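Local coordinates for protein CD180 antigen (Mus musculus, PDB 3T6Q) that may cooperate with MD-1 and TLR4 in the innate response of B cells to bacterial lipopolysaccharide, and leads to NF-kappa-B activation, at residues D84-T89 against K108-I113; I144-G149 against M173-Q178; D284-H289 against K305-A310; E153-L158 against T180-N185. One frame throughout, in Å; residues are numbered along the deposited sequence.

Interaction 1: D84-T89 against K108-I113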
loop_
_atom_site.group_PDB
_atom_site.type_symbol
_atom_site.label_atom_id
_atom_site.label_comp_id
_atom_site.label_asym_id
_atom_site.label_seq_id
_atom_site.Cartn_x
_atom_site.Cartn_y
_atom_site.Cartn_z
ATOM N N ASP A 84 -13.133 1.600 -24.118
ATOM C CA ASP A 84 -13.430 0.206 -23.739
ATOM C C ASP A 84 -12.569 -0.260 -22.526
ATOM O O ASP A 84 -13.091 -0.881 -21.613
ATOM C CB ASP A 84 -13.182 -0.689 -24.961
ATOM C CG ASP A 84 -13.567 -2.148 -24.721
ATOM O OD1 ASP A 84 -14.732 -2.424 -24.374
ATOM O OD2 ASP A 84 -12.712 -3.034 -24.904
ATOM N N THR A 85 -11.272 0.071 -22.537
ATOM C CA THR A 85 -10.300 -0.368 -21.487
ATOM C C THR A 85 -9.565 0.862 -21.003
ATOM O O THR A 85 -9.093 1.655 -21.814
ATOM C CB THR A 85 -9.288 -1.381 -22.074
ATOM O OG1 THR A 85 -10.014 -2.555 -22.436
ATOM C CG2 THR A 85 -8.164 -1.809 -21.047
ATOM N N LEU A 86 -9.517 1.045 -19.693
ATOM C CA LEU A 86 -8.690 2.122 -19.141
ATOM C C LEU A 86 -7.734 1.497 -18.089
ATOM O O LEU A 86 -8.187 0.761 -17.229
ATOM C CB LEU A 86 -9.616 3.123 -18.471
ATOM C CG LEU A 86 -8.926 4.260 -17.662
ATOM C CD1 LEU A 86 -8.019 5.049 -18.572
ATOM C CD2 LEU A 86 -9.991 5.087 -16.951
ATOM N N VAL A 87 -6.432 1.743 -18.214
ATOM C CA VAL A 87 -5.465 1.132 -17.271
ATOM C C VAL A 87 -4.824 2.247 -16.428
ATOM O O VAL A 87 -4.095 3.071 -16.971
ATOM C CB VAL A 87 -4.359 0.409 -18.029
ATOM C CG1 VAL A 87 -3.445 -0.385 -17.072
ATOM C CG2 VAL A 87 -4.931 -0.561 -19.089
ATOM N N LEU A 88 -5.124 2.283 -15.134
ATOM C CA LEU A 88 -4.545 3.307 -14.217
ATOM C C LEU A 88 -3.613 2.670 -13.184
ATOM O O LEU A 88 -3.318 3.245 -12.128
ATOM C CB LEU A 88 -5.673 4.087 -13.504
ATOM C CG LEU A 88 -6.246 5.172 -14.463
ATOM C CD1 LEU A 88 -7.636 5.537 -13.956
ATOM C CD2 LEU A 88 -5.335 6.414 -14.563
ATOM N N THR A 89 -3.218 1.447 -13.478
ATOM C CA THR A 89 -2.372 0.652 -12.600
ATOM C C THR A 89 -1.090 1.398 -12.185
ATOM O O THR A 89 -0.462 2.042 -13.017
ATOM C CB THR A 89 -2.019 -0.650 -13.327
ATOM O OG1 THR A 89 -3.237 -1.416 -13.421
ATOM C CG2 THR A 89 -0.961 -1.477 -12.505
ATOM N N LYS A 108 -15.700 -1.081 -20.422
ATOM C CA LYS A 108 -15.852 -2.507 -20.070
ATOM C C LYS A 108 -14.841 -3.070 -19.052
ATOM O O LYS A 108 -15.218 -3.867 -18.177
ATOM C CB LYS A 108 -15.925 -3.355 -21.321
ATOM C CG LYS A 108 -17.171 -2.989 -22.161
ATOM C CD LYS A 108 -17.797 -4.164 -22.865
ATOM C CE LYS A 108 -16.838 -4.845 -23.818
ATOM N NZ LYS A 108 -17.359 -6.178 -24.249
ATOM N N HIS A 109 -13.600 -2.593 -19.119
ATOM C CA HIS A 109 -12.507 -3.164 -18.279
ATOM C C HIS A 109 -11.711 -2.026 -17.681
ATOM O O HIS A 109 -11.236 -1.128 -18.388
ATOM C CB HIS A 109 -11.596 -4.014 -19.156
ATOM C CG HIS A 109 -12.355 -4.946 -20.109
ATOM N ND1 HIS A 109 -13.056 -6.003 -19.675
ATOM C CD2 HIS A 109 -12.526 -4.902 -21.504
ATOM C CE1 HIS A 109 -13.634 -6.641 -20.746
ATOM N NE2 HIS A 109 -13.303 -5.958 -21.859
ATOM N N LEU A 110 -11.557 -2.066 -16.381
ATOM C CA LEU A 110 -10.852 -0.986 -15.694
ATOM C C LEU A 110 -9.800 -1.640 -14.803
ATOM O O LEU A 110 -10.142 -2.553 -14.035
ATOM C CB LEU A 110 -11.836 -0.155 -14.862
ATOM C CG LEU A 110 -11.262 0.917 -13.912
ATOM C CD1 LEU A 110 -10.517 1.957 -14.713
ATOM C CD2 LEU A 110 -12.358 1.610 -13.124
ATOM N N PHE A 111 -8.548 -1.188 -14.930
ATOM C CA PHE A 111 -7.424 -1.693 -14.091
ATOM C C PHE A 111 -6.998 -0.585 -13.121
ATOM O O PHE A 111 -6.627 0.541 -13.526
ATOM C CB PHE A 111 -6.275 -2.099 -14.984
ATOM C CG PHE A 111 -6.622 -3.248 -15.924
ATOM C CD1 PHE A 111 -6.237 -4.561 -15.622
ATOM C CD2 PHE A 111 -7.447 -3.032 -17.058
ATOM C CE1 PHE A 111 -6.546 -5.626 -16.483
ATOM C CE2 PHE A 111 -7.804 -4.110 -17.900
ATOM C CZ PHE A 111 -7.346 -5.406 -17.605
ATOM N N PHE A 112 -7.100 -0.896 -11.853
ATOM C CA PHE A 112 -6.778 0.050 -10.776
ATOM C C PHE A 112 -5.810 -0.647 -9.798
ATOM O O PHE A 112 -5.883 -0.462 -8.594
ATOM C CB PHE A 112 -8.069 0.452 -10.067
ATOM C CG PHE A 112 -8.304 1.928 -10.039
ATOM C CD1 PHE A 112 -8.075 2.656 -8.872
ATOM C CD2 PHE A 112 -8.777 2.589 -11.177
ATOM C CE1 PHE A 112 -8.291 4.019 -8.831
ATOM C CE2 PHE A 112 -9.019 3.965 -11.137
ATOM C CZ PHE A 112 -8.752 4.668 -9.976
ATOM N N ILE A 113 -4.886 -1.426 -10.354
ATOM C CA ILE A 113 -3.966 -2.253 -9.553
ATOM C C ILE A 113 -2.907 -1.370 -8.855
ATOM O O ILE A 113 -2.339 -0.455 -9.451
ATOM C CB ILE A 113 -3.336 -3.353 -10.480
ATOM C CG1 ILE A 113 -4.411 -4.362 -10.926
ATOM C CG2 ILE A 113 -2.147 -4.074 -9.811
ATOM C CD1 ILE A 113 -4.036 -5.176 -12.173
#
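F111 and T89 meet on one side of a pair of parallel strands, 85-87 and 109-111, where T89 OG1 lies 3.5 Å from F111 CB. The phenyl ring of F111 turns back along the neighbouring strand because CG stands anti to the carbonyl carbon (chi1 -63°), which sets CE2 3.9 Å from T85 CG2 and puts L86 O in plane at the ring edge. Beside it, the edge of the H109 imidazole faces T85 OG1, 3.6 Å from CD2. On the other side of the strands the leucines run alongside each other, L86 CD2 touching L110 CD1 at 3.9 Å, and L88 CD1 presses on F112 CE2 at 3.5 Å. The backbone ladder fixes this register: F111 N reaches L86 O at 3.0 Å in a nearly straight bond (170°), while D84 O takes two donors, K108 N and H109 N. Further out, K108 forms a salt bridge with E132, H109 ND1 is hydrogen-bonded to S133, and F111 stacks on Y135, all one repeat further on. Short parallel strands stacked one per repeat, with leucines at equivalent positions (L86 on L110) turned inward, are characteristic of leucine-rich repeats, here LRR 3 against LRR 4.

Interaction 2: I144-G149 against M173-Q178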
loop_
_atom_site.group_PDB
_atom_site.type_symbol
_atom_site.label_atom_id
_atom_site.label_comp_id
_atom_site.label_asym_id
_atom_site.label_seq_id
_atom_site.Cartn_x
_atom_site.Cartn_y
_atom_site.Cartn_z
ATOM N N ILE A 144 -14.599 -7.365 -0.025
ATOM C CA ILE A 144 -15.050 -7.463 -1.429
ATOM C C ILE A 144 -16.374 -6.688 -1.721
ATOM O O ILE A 144 -16.767 -6.535 -2.887
ATOM C CB ILE A 144 -15.158 -8.952 -1.878
ATOM C CG1 ILE A 144 -16.329 -9.650 -1.219
ATOM C CG2 ILE A 144 -13.922 -9.747 -1.432
ATOM C CD1 ILE A 144 -16.714 -10.936 -1.917
ATOM N N LYS A 145 -17.035 -6.196 -0.677
ATOM C CA LYS A 145 -18.382 -5.604 -0.818
ATOM C C LYS A 145 -18.387 -4.501 -1.859
ATOM O O LYS A 145 -17.562 -3.589 -1.823
ATOM C CB LYS A 145 -18.918 -5.108 0.522
ATOM C CG LYS A 145 -20.355 -4.568 0.398
ATOM C CD LYS A 145 -21.227 -4.842 1.616
ATOM C CE LYS A 145 -20.551 -4.499 2.928
ATOM N NZ LYS A 145 -20.589 -3.037 3.183
ATOM N N LEU A 146 -19.277 -4.617 -2.829
ATOM C CA LEU A 146 -19.419 -3.599 -3.855
ATOM C C LEU A 146 -20.280 -2.458 -3.284
ATOM O O LEU A 146 -21.177 -2.722 -2.468
ATOM C CB LEU A 146 -20.003 -4.201 -5.129
ATOM C CG LEU A 146 -19.079 -5.254 -5.764
ATOM C CD1 LEU A 146 -19.768 -5.897 -6.948
ATOM C CD2 LEU A 146 -17.745 -4.646 -6.217
ATOM N N PRO A 147 -19.974 -1.195 -3.667
ATOM C CA PRO A 147 -20.689 -0.051 -3.095
ATOM C C PRO A 147 -22.136 0.045 -3.613
ATOM O O PRO A 147 -22.433 -0.445 -4.702
ATOM C CB PRO A 147 -19.860 1.146 -3.593
ATOM C CG PRO A 147 -19.376 0.703 -4.939
ATOM C CD PRO A 147 -19.037 -0.761 -4.730
ATOM N N LYS A 148 -23.018 0.667 -2.827
ATOM C CA LYS A 148 -24.424 0.847 -3.203
ATOM C C LYS A 148 -24.530 1.548 -4.560
ATOM O O LYS A 148 -23.874 2.576 -4.792
ATOM C CB LYS A 148 -25.199 1.648 -2.135
ATOM C CG LYS A 148 -24.855 1.333 -0.676
ATOM C CD LYS A 148 -23.891 2.354 -0.062
ATOM C CE LYS A 148 -22.442 1.866 -0.050
ATOM N NZ LYS A 148 -22.170 0.936 1.085
ATOM N N GLY A 149 -25.331 0.977 -5.456
ATOM C CA GLY A 149 -25.564 1.575 -6.763
ATOM C C GLY A 149 -24.386 1.492 -7.719
ATOM O O GLY A 149 -24.146 2.409 -8.520
ATOM N N MET A 173 -21.176 -10.965 0.182
ATOM C CA MET A 173 -21.618 -11.839 -0.908
ATOM C C MET A 173 -22.917 -11.354 -1.551
ATOM O O MET A 173 -23.063 -11.450 -2.765
ATOM C CB MET A 173 -21.730 -13.312 -0.435
ATOM C CG MET A 173 -20.433 -13.920 0.108
ATOM S SD MET A 173 -19.012 -13.703 -1.014
ATOM C CE MET A 173 -19.670 -14.377 -2.519
ATOM N N SER A 174 -23.846 -10.788 -0.769
ATOM C CA SER A 174 -25.100 -10.309 -1.398
ATOM C C SER A 174 -24.882 -9.095 -2.307
ATOM O O SER A 174 -25.632 -8.886 -3.236
ATOM C CB SER A 174 -26.209 -10.074 -0.367
ATOM O OG SER A 174 -25.822 -9.066 0.527
ATOM N N SER A 175 -23.809 -8.326 -2.075
ATOM C CA SER A 175 -23.496 -7.197 -2.964
ATOM C C SER A 175 -23.162 -7.631 -4.414
ATOM O O SER A 175 -23.191 -6.804 -5.329
ATOM C CB SER A 175 -22.386 -6.306 -2.361
ATOM O OG SER A 175 -21.092 -6.878 -2.537
ATOM N N LEU A 176 -22.876 -8.923 -4.613
ATOM C CA LEU A 176 -22.597 -9.521 -5.940
ATOM C C LEU A 176 -23.779 -10.247 -6.582
ATOM O O LEU A 176 -23.624 -10.782 -7.677
ATOM C CB LEU A 176 -21.491 -10.583 -5.845
ATOM C CG LEU A 176 -20.157 -10.359 -5.168
ATOM C CD1 LEU A 176 -19.382 -11.664 -5.133
ATOM C CD2 LEU A 176 -19.379 -9.296 -5.921
ATOM N N GLN A 177 -24.929 -10.333 -5.901
ATOM C CA GLN A 177 -26.043 -11.200 -6.389
ATOM C C GLN A 177 -26.528 -10.919 -7.838
ATOM O O GLN A 177 -26.877 -11.853 -8.574
ATOM C CB GLN A 177 -27.218 -11.262 -5.383
ATOM C CG GLN A 177 -27.865 -9.908 -5.111
ATOM C CD GLN A 177 -28.903 -9.923 -4.002
ATOM O OE1 GLN A 177 -28.581 -10.117 -2.822
ATOM N NE2 GLN A 177 -30.157 -9.685 -4.372
ATOM N N GLN A 178 -26.533 -9.654 -8.257
ATOM C CA GLN A 178 -26.967 -9.316 -9.625
ATOM C C GLN A 178 -26.013 -9.740 -10.746
ATOM O O GLN A 178 -26.420 -9.875 -11.914
ATOM C CB GLN A 178 -27.305 -7.824 -9.729
ATOM C CG GLN A 178 -28.794 -7.508 -9.632
ATOM C CD GLN A 178 -29.526 -8.403 -8.637
ATOM O OE1 GLN A 178 -29.232 -8.394 -7.438
ATOM N NE2 GLN A 178 -30.481 -9.189 -9.134
HETATM O O HOH W 1 -23.988 -3.483 -4.669
#
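L146 and L176 form the apolar centre, their side chains crossing at about a right angle with L146 CD1 3.6 Å from L176 CD2. L176 reaches it with CG turned away from its own carbonyl carbon (chi1 -50°), although its CB leaves the backbone in another direction. Next to this pair, I144 extends its CD1 methyl to the sulfur of M173, 3.7 Å from SD; the same methyl comes within 4.2 Å of L176 CD1. The methionine chain is bent at both chi2 and chi3, and the bends bring the sulfur round to the isoleucine even though M173 CB points away from it. Inside the solenoid the patch continues onto L158, which both L146 and L176 touch, and M173 packs on A198 and F199 of the following repeat.

These are the outer, variable parts of two successive leucine-rich repeats. The loop 144-149 of LRR 5 lies against helix 170-174 and the type I turn from S174 to Q177, so that L146 and L176 close over the interior from the side remote from the parallel strands.

At the border of the apolar patch, S175 OG accepts a hydrogen bond from L146 N at 2.9 Å, nearly straight at 168°. The hydroxyl sits between its own backbone N and carbonyl carbon (chi1 78°), where it also bonds D172 O, one turn back in the helix. K145 CG passes 3.8 Å from S175 OG. Farther out, a water makes weak bonds to both P147 O and S175 O.

Interaction 3: D284-H289 against K305-A310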
loop_
_atom_site.group_PDB
_atom_site.type_symbol
_atom_site.label_atom_id
_atom_site.label_comp_id
_atom_site.label_asym_id
_atom_site.label_seq_id
_atom_site.Cartn_x
_atom_site.Cartn_y
_atom_site.Cartn_z
ATOM N N ASP A 284 -6.361 -31.288 -10.495
ATOM C CA ASP A 284 -4.956 -30.915 -10.794
ATOM C C ASP A 284 -4.094 -31.040 -9.539
ATOM O O ASP A 284 -4.248 -30.257 -8.587
ATOM C CB ASP A 284 -4.883 -29.476 -11.334
ATOM C CG ASP A 284 -3.520 -29.157 -11.960
ATOM O OD1 ASP A 284 -2.465 -29.528 -11.357
ATOM O OD2 ASP A 284 -3.519 -28.584 -13.083
ATOM N N LEU A 285 -3.150 -31.978 -9.559
ATOM C CA LEU A 285 -2.240 -32.205 -8.409
ATOM C C LEU A 285 -0.774 -31.919 -8.776
ATOM O O LEU A 285 0.136 -32.626 -8.334
ATOM C CB LEU A 285 -2.425 -33.622 -7.900
ATOM C CG LEU A 285 -3.843 -33.936 -7.339
ATOM C CD1 LEU A 285 -3.997 -35.441 -7.119
ATOM C CD2 LEU A 285 -4.086 -33.197 -6.019
ATOM N N THR A 286 -0.570 -30.888 -9.607
ATOM C CA THR A 286 0.757 -30.481 -10.068
ATOM C C THR A 286 1.703 -30.218 -8.888
ATOM O O THR A 286 1.348 -29.472 -7.944
ATOM C CB THR A 286 0.676 -29.213 -10.932
ATOM O OG1 THR A 286 -0.025 -29.511 -12.132
ATOM C CG2 THR A 286 2.143 -28.731 -11.315
ATOM N N ALA A 287 2.857 -30.865 -8.913
ATOM C CA ALA A 287 3.946 -30.574 -7.941
ATOM C C ALA A 287 3.512 -30.738 -6.475
ATOM O O ALA A 287 3.815 -29.873 -5.649
ATOM C CB ALA A 287 4.511 -29.175 -8.189
ATOM N N THR A 288 2.853 -31.844 -6.156
ATOM C CA THR A 288 2.334 -32.064 -4.806
ATOM C C THR A 288 3.163 -33.079 -4.025
ATOM O O THR A 288 2.693 -33.632 -3.000
ATOM C CB THR A 288 0.843 -32.528 -4.820
ATOM O OG1 THR A 288 0.667 -33.629 -5.748
ATOM C CG2 THR A 288 -0.089 -31.303 -5.161
ATOM N N HIS A 289 4.404 -33.302 -4.472
ATOM C CA HIS A 289 5.360 -34.274 -3.832
ATOM C C HIS A 289 4.883 -35.710 -3.826
ATOM O O HIS A 289 5.252 -36.490 -2.953
ATOM C CB HIS A 289 5.707 -33.821 -2.425
ATOM C CG HIS A 289 6.194 -32.402 -2.370
ATOM N ND1 HIS A 289 7.507 -32.083 -2.445
ATOM C CD2 HIS A 289 5.489 -31.186 -2.341
ATOM C CE1 HIS A 289 7.642 -30.737 -2.416
ATOM N NE2 HIS A 289 6.406 -30.193 -2.340
ATOM N N LYS A 305 -10.476 -35.740 -16.152
ATOM C CA LYS A 305 -9.137 -35.163 -16.444
ATOM C C LYS A 305 -8.321 -35.143 -15.170
ATOM O O LYS A 305 -8.816 -34.700 -14.128
ATOM C CB LYS A 305 -9.224 -33.741 -17.036
ATOM C CG LYS A 305 -10.151 -33.673 -18.260
ATOM C CD LYS A 305 -10.052 -32.331 -19.006
ATOM C CE LYS A 305 -11.099 -32.207 -20.093
ATOM N NZ LYS A 305 -10.686 -31.148 -21.062
ATOM N N LEU A 306 -7.076 -35.601 -15.265
ATOM C CA LEU A 306 -6.197 -35.670 -14.119
ATOM C C LEU A 306 -4.804 -35.129 -14.493
ATOM O O LEU A 306 -4.233 -35.504 -15.525
ATOM C CB LEU A 306 -6.075 -37.128 -13.611
ATOM C CG LEU A 306 -5.175 -37.404 -12.395
ATOM C CD1 LEU A 306 -5.641 -36.656 -11.126
ATOM C CD2 LEU A 306 -5.054 -38.919 -12.137
ATOM N N VAL A 307 -4.270 -34.249 -13.650
ATOM C CA VAL A 307 -2.952 -33.735 -13.899
ATOM C C VAL A 307 -2.054 -34.170 -12.740
ATOM O O VAL A 307 -2.317 -33.804 -11.581
ATOM C CB VAL A 307 -2.945 -32.205 -13.988
ATOM C CG1 VAL A 307 -1.490 -31.692 -14.209
ATOM C CG2 VAL A 307 -3.856 -31.708 -15.131
ATOM N N LEU A 308 -1.012 -34.935 -13.039
ATOM C CA LEU A 308 -0.045 -35.415 -11.982
ATOM C C LEU A 308 1.376 -34.970 -12.331
ATOM O O LEU A 308 2.368 -35.587 -11.935
ATOM C CB LEU A 308 -0.068 -36.941 -11.931
ATOM C CG LEU A 308 -1.420 -37.609 -11.548
ATOM C CD1 LEU A 308 -1.347 -39.133 -11.636
ATOM C CD2 LEU A 308 -1.850 -37.169 -10.177
ATOM N N SER A 309 1.450 -33.915 -13.121
ATOM C CA SER A 309 2.749 -33.352 -13.549
ATOM C C SER A 309 3.596 -32.892 -12.373
ATOM O O SER A 309 3.061 -32.502 -11.311
ATOM C CB SER A 309 2.458 -32.174 -14.466
ATOM O OG SER A 309 1.753 -32.647 -15.609
ATOM N N ALA A 310 4.915 -32.919 -12.588
ATOM C CA ALA A 310 5.897 -32.310 -11.702
ATOM C C ALA A 310 5.952 -32.992 -10.332
ATOM O O ALA A 310 6.317 -32.375 -9.342
ATOM C CB ALA A 310 5.698 -30.783 -11.597
HETATM O O HOH W 2 6.447 -32.483 -6.465
#
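The segments 284-287 and 306-310 run side by side in nearly the same direction, 15° apart, and are joined by L285 N to V307 O at 2.8 Å and A287 N to S309 O at 2.9 Å. V307 is the centre of the side-chain contact. Its CG1, standing anti to the backbone N (chi1 178°), packs against T286 OG1 at 3.3 Å, while CB lies 3.7 Å from D284 CG, so the valine covers the carboxylate and the hydroxyl together. That carboxylate is held firmly: D284 OD1 accepts from T286 N at 2.9 Å, an Asx turn, and from T286 OG1 at 2.6 Å through its syn lone pair. Two bonds to one oxygen fix the rotation of the aspartate and hold the threonine hydroxyl beside the valine. Toward the interior, L285 and L308 lie alongside each other with CD1 and CD2 4.1 Å apart. Where the strands give way to loop, A287 CB meets A310 CB, and a water bridges H289 N and A310 O. N311 continues the link, its side-chain amide bonding L285 O and T288 N. An asparagine that ties down the backbone of the preceding repeat in this way is the asparagine ladder of leucine-rich repeats, seen here between LRR 9 and LRR 10.

Interaction 4: E153-L158 against T180-N185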
loop_
_atom_site.group_PDB
_atom_site.type_symbol
_atom_site.label_atom_id
_atom_site.label_comp_id
_atom_site.label_asym_id
_atom_site.label_seq_id
_atom_site.Cartn_x
_atom_site.Cartn_y
_atom_site.Cartn_z
ATOM N N GLU A 153 -24.583 -6.071 -13.221
ATOM C CA GLU A 153 -25.271 -6.951 -14.168
ATOM C C GLU A 153 -24.410 -7.497 -15.286
ATOM O O GLU A 153 -24.600 -8.635 -15.717
ATOM C CB GLU A 153 -26.502 -6.239 -14.759
ATOM C CG GLU A 153 -27.178 -5.295 -13.766
ATOM C CD GLU A 153 -28.474 -4.693 -14.293
ATOM O OE1 GLU A 153 -28.582 -4.424 -15.516
ATOM O OE2 GLU A 153 -29.394 -4.478 -13.474
ATOM N N LYS A 154 -23.472 -6.697 -15.799
ATOM C CA LYS A 154 -22.579 -7.172 -16.854
ATOM C C LYS A 154 -21.186 -7.574 -16.283
ATOM O O LYS A 154 -20.307 -7.970 -17.024
ATOM C CB LYS A 154 -22.448 -6.107 -17.953
ATOM C CG LYS A 154 -23.815 -5.724 -18.575
ATOM C CD LYS A 154 -23.991 -6.406 -19.910
ATOM C CE LYS A 154 -25.203 -7.323 -19.934
ATOM N NZ LYS A 154 -26.477 -6.602 -20.190
ATOM N N LEU A 155 -21.028 -7.496 -14.969
ATOM C CA LEU A 155 -19.710 -7.832 -14.324
ATOM C C LEU A 155 -19.382 -9.322 -14.472
ATOM O O LEU A 155 -20.171 -10.169 -14.037
ATOM C CB LEU A 155 -19.735 -7.408 -12.854
ATOM C CG LEU A 155 -18.406 -7.334 -12.103
ATOM C CD1 LEU A 155 -17.446 -6.304 -12.729
ATOM C CD2 LEU A 155 -18.687 -7.050 -10.639
ATOM N N LYS A 156 -18.253 -9.629 -15.116
ATOM C CA LYS A 156 -17.781 -11.020 -15.277
ATOM C C LYS A 156 -16.438 -11.325 -14.558
ATOM O O LYS A 156 -16.167 -12.505 -14.250
ATOM C CB LYS A 156 -17.628 -11.384 -16.738
ATOM C CG LYS A 156 -18.889 -11.250 -17.589
ATOM C CD LYS A 156 -20.068 -12.030 -16.987
ATOM C CE LYS A 156 -21.354 -11.786 -17.804
ATOM N NZ LYS A 156 -22.526 -12.404 -17.115
ATOM N N VAL A 157 -15.608 -10.288 -14.319
ATOM C CA VAL A 157 -14.289 -10.449 -13.589
ATOM C C VAL A 157 -14.160 -9.444 -12.458
ATOM O O VAL A 157 -14.247 -8.223 -12.669
ATOM C CB VAL A 157 -13.091 -10.334 -14.550
ATOM C CG1 VAL A 157 -11.759 -10.404 -13.806
ATOM C CG2 VAL A 157 -13.145 -11.479 -15.573
ATOM N N LEU A 158 -13.994 -9.940 -11.240
ATOM C CA LEU A 158 -13.729 -9.081 -10.130
ATOM C C LEU A 158 -12.435 -9.624 -9.512
ATOM O O LEU A 158 -12.437 -10.714 -8.960
ATOM C CB LEU A 158 -14.837 -9.191 -9.098
ATOM C CG LEU A 158 -15.437 -7.983 -8.388
ATOM C CD1 LEU A 158 -16.106 -8.333 -7.053
ATOM C CD2 LEU A 158 -14.568 -6.717 -8.301
ATOM N N THR A 180 -23.908 -12.371 -12.895
ATOM C CA THR A 180 -24.013 -13.818 -13.176
ATOM C C THR A 180 -22.762 -14.387 -13.874
ATOM O O THR A 180 -22.116 -13.712 -14.686
ATOM C CB THR A 180 -25.241 -14.196 -14.053
ATOM O OG1 THR A 180 -24.992 -13.799 -15.401
ATOM C CG2 THR A 180 -26.546 -13.557 -13.552
ATOM N N ASN A 181 -22.452 -15.655 -13.593
ATOM C CA ASN A 181 -21.267 -16.303 -14.161
ATOM C C ASN A 181 -19.930 -15.612 -13.762
ATOM O O ASN A 181 -19.043 -15.455 -14.580
ATOM C CB ASN A 181 -21.369 -16.307 -15.685
ATOM C CG ASN A 181 -21.089 -17.664 -16.272
ATOM O OD1 ASN A 181 -21.716 -18.653 -15.874
ATOM N ND2 ASN A 181 -20.177 -17.725 -17.244
ATOM N N LEU A 182 -19.836 -15.169 -12.530
ATOM C CA LEU A 182 -18.771 -14.268 -12.158
ATOM C C LEU A 182 -17.482 -15.060 -11.818
ATOM O O LEU A 182 -17.556 -16.173 -11.268
ATOM C CB LEU A 182 -19.219 -13.441 -10.973
ATOM C CG LEU A 182 -18.254 -12.449 -10.323
ATOM C CD1 LEU A 182 -17.907 -11.315 -11.273
ATOM C CD2 LEU A 182 -18.978 -11.878 -9.128
ATOM N N SER A 183 -16.330 -14.469 -12.151
ATOM C CA SER A 183 -15.023 -15.015 -11.766
ATOM C C SER A 183 -14.473 -14.062 -10.756
ATOM O O SER A 183 -14.346 -12.867 -11.028
ATOM C CB SER A 183 -14.067 -15.113 -12.942
ATOM O OG SER A 183 -14.548 -16.060 -13.895
ATOM N N LEU A 184 -14.176 -14.574 -9.578
ATOM C CA LEU A 184 -13.798 -13.720 -8.476
ATOM C C LEU A 184 -12.391 -14.210 -8.064
ATOM O O LEU A 184 -12.230 -15.375 -7.730
ATOM C CB LEU A 184 -14.787 -13.944 -7.354
ATOM C CG LEU A 184 -15.072 -12.955 -6.229
ATOM C CD1 LEU A 184 -15.258 -13.692 -4.899
ATOM C CD2 LEU A 184 -14.096 -11.778 -6.071
ATOM N N ASN A 185 -11.369 -13.363 -8.187
ATOM C CA ASN A 185 -10.000 -13.788 -7.849
ATOM C C ASN A 185 -9.591 -13.250 -6.482
ATOM O O ASN A 185 -9.440 -12.017 -6.297
ATOM C CB ASN A 185 -9.014 -13.330 -8.946
ATOM C CG ASN A 185 -7.590 -13.843 -8.688
ATOM O OD1 ASN A 185 -7.363 -14.616 -7.750
ATOM N ND2 ASN A 185 -6.626 -13.352 -9.456
HETATM O O HOH W 3 -22.755 -10.605 -14.753
HETATM O O HOH W 4 -26.155 -10.685 -14.534
HETATM O O HOH W 5 -16.081 -14.847 -15.709
#
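K156 turns CG away from its carbonyl carbon (chi1 -58°) and bends again at chi2 (-54°), after which the chain extends straight and carries NZ to T180 O, 2.8 Å away. L182 places CG anti to its backbone N, and CD1 thereby settles against the peptide of K156, 3.6 Å from K156 C, with L155 CG close by. The K156 side chain runs alongside that of T180, and its bond to T180 O comes in tilted 35° from the carbonyl plane. A water beside it accepts from K156 NZ and from T180 N. Another water donates to K156 O and N181 O and accepts from S183 OG, beside the first bond of the pairing. There S183 N comes from above the plane of the K156 carbonyl, 2.9 Å from K156 O, whereas L158 N meets S183 O nearly head-on at 3.0 Å, and N185 N follows on L158 O. L158 CB packs on L184 CD2 at 4.1 Å, continuing the leucine core from LRR 6 into LRR 7. The lysine and the waters therefore supply partners for backbone groups at the entrance to the strands, and the charge of K156 is probably stabilised by carbonyl and water dipoles.

How the interactions relate
From the N terminus, interaction 1 closes the loop from strand 85-87 to strand 109-111 and joins LRR 3 to LRR 4. Interactions 2 and 4 then cross, their segments alternating along the chain: interaction 2 joins the outer parts of LRR 5 and LRR 6, whereas interaction 4 joins the strands of LRR 6 and LRR 7. Their centres are about 11 Å apart and share a leucine core, with L176 CD2 3.6 Å from L158 CD1. Interaction 3 follows, closing LRR 9 onto LRR 10, its centre about 34 Å from that of interaction 1. Interactions 1 and 4 pair successive strands, interaction 3 joins two strand ends and the loops after them, and interaction 2 lies apart.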